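Local coordinates for putative spindle pole body component alp6 protein (Chaetomium thermophilum, PDB 6L7R) that probably binds gamma-tubulin and microtubule minus ends as a GCP3-type subunit, of which this chain is an N-terminal helical piece, at residues A[11-14]-A[15-19]. Sequence-based numbering, arbitrary orientation.
Sequences NAID and SLIGH
The peptide C=O groups of Asn11, Ala12, Ile13 and Asp14 meet the N-H groups of Ser15, Leu16, Ile17 and Gly18, one turn on in alpha-helix 6-20. Ile17 N reaches Ile13 O at 2.9 Å, nearly in line with the C=O bond, whereas Ser15 N stands 27° out of the carbonyl plane of Asn11 at 3.2 Å from its O. The backbone O of Asn11 also accepts from a water at 2.8 Å, and that water bonds Ser15 OG, a small hydroxyl suited to this partly exposed side. Gly18 N continues the pattern one residue on, to Asp14 O, which also accepts from Arg35. On the buried side a branched Ile13 suits the seam with helix 29-47, resting on Phe39, Val42 and Leu46. With CG1 beside the backbone N (chi1 -69°), its other branch, CG2, lies opposite that nitrogen and faces the end of the Ile17 side chain. An alanine at Ile17 would remove that end and probably leave Ile13 CG2 without its neighbour one turn on. Ala12 and Leu16 instead pack on apolar side chains of the other protein chain. Ile17 extends its chain (chi2 175°), bringing CD1 to 3.7 Å from Ile13 CG2.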
loop_
_atom_site.group_PDB
_atom_site.type_symbol
_atom_site.label_atom_id
_atom_site.label_comp_id
_atom_site.label_asym_id
_atom_site.label_seq_id
_atom_site.Cartn_x
_atom_site.Cartn_y
_atom_site.Cartn_z
ATOM N N ASN A 11 -0.403 -11.249 -8.115
ATOM C CA ASN A 11 -1.171 -11.969 -7.105
ATOM C C ASN A 11 -1.631 -11.019 -6.002
ATOM O O ASN A 11 -2.765 -11.117 -5.514
ATOM C CB ASN A 11 -0.347 -13.112 -6.507
ATOM C CG ASN A 11 -0.122 -14.244 -7.485
ATOM O OD1 ASN A 11 -0.802 -14.347 -8.506
ATOM N ND2 ASN A 11 0.828 -15.115 -7.167
ATOM N N ALA A 12 -0.769 -10.076 -5.616
ATOM C CA ALA A 12 -1.156 -9.090 -4.614
ATOM C C ALA A 12 -2.226 -8.152 -5.158
ATOM O O ALA A 12 -3.166 -7.777 -4.436
ATOM C CB ALA A 12 0.069 -8.303 -4.152
ATOM N N ILE A 13 -2.106 -7.763 -6.431
ATOM C CA ILE A 13 -3.120 -6.894 -7.016
ATOM C C ILE A 13 -4.470 -7.590 -7.013
ATOM O O ILE A 13 -5.493 -6.986 -6.665
ATOM C CB ILE A 13 -2.719 -6.452 -8.432
ATOM C CG1 ILE A 13 -1.515 -5.502 -8.373
ATOM C CG2 ILE A 13 -3.922 -5.780 -9.132
ATOM C CD1 ILE A 13 -0.852 -5.256 -9.741
ATOM N N ASP A 14 -4.495 -8.873 -7.393
ATOM C CA ASP A 14 -5.747 -9.627 -7.346
ATOM C C ASP A 14 -6.369 -9.553 -5.961
ATOM O O ASP A 14 -7.577 -9.324 -5.815
ATOM C CB ASP A 14 -5.506 -11.095 -7.711
ATOM C CG ASP A 14 -5.114 -11.302 -9.153
ATOM O OD1 ASP A 14 -5.419 -10.443 -10.012
ATOM O OD2 ASP A 14 -4.513 -12.366 -9.426
ATOM N N SER A 15 -5.545 -9.725 -4.926
ATOM C CA SER A 15 -6.050 -9.696 -3.561
ATOM C C SER A 15 -6.607 -8.325 -3.215
ATOM O O SER A 15 -7.692 -8.217 -2.628
ATOM C CB SER A 15 -4.938 -10.091 -2.587
ATOM O OG SER A 15 -4.627 -11.460 -2.743
ATOM N N LEU A 16 -5.862 -7.267 -3.555
ATOM C CA LEU A 16 -6.313 -5.904 -3.297
ATOM C C LEU A 16 -7.663 -5.643 -3.943
ATOM O O LEU A 16 -8.570 -5.086 -3.320
ATOM C CB LEU A 16 -5.298 -4.896 -3.841
ATOM C CG LEU A 16 -4.243 -4.153 -3.024
ATOM C CD1 LEU A 16 -3.775 -2.959 -3.860
ATOM C CD2 LEU A 16 -4.744 -3.710 -1.643
ATOM N N ILE A 17 -7.802 -6.003 -5.222
ATOM C CA ILE A 17 -9.040 -5.695 -5.925
ATOM C C ILE A 17 -10.225 -6.350 -5.235
ATOM O O ILE A 17 -11.270 -5.718 -5.031
ATOM C CB ILE A 17 -8.925 -6.118 -7.399
ATOM C CG1 ILE A 17 -7.873 -5.242 -8.089
ATOM C CG2 ILE A 17 -10.283 -6.018 -8.078
ATOM C CD1 ILE A 17 -7.581 -5.641 -9.539
ATOM N N GLY A 18 -10.083 -7.621 -4.846
ATOM C CA GLY A 18 -11.182 -8.299 -4.185
ATOM C C GLY A 18 -11.495 -7.704 -2.826
ATOM O O GLY A 18 -12.658 -7.652 -2.419
ATOM N N HIS A 19 -10.471 -7.217 -2.127
ATOM C CA HIS A 19 -10.663 -6.667 -0.789
ATOM C C HIS A 19 -11.255 -5.261 -0.827
ATOM O O HIS A 19 -12.070 -4.912 0.033
ATOM C CB HIS A 19 -9.326 -6.663 -0.040
ATOM C CG HIS A 19 -9.447 -6.340 1.420
ATOM N ND1 HIS A 19 -10.192 -7.102 2.295
ATOM C CD2 HIS A 19 -8.894 -5.350 2.162
ATOM C CE1 HIS A 19 -10.102 -6.591 3.510
ATOM N NE2 HIS A 19 -9.322 -5.526 3.457
HETATM O O HOH W 1 -4.504 -13.354 -5.360
#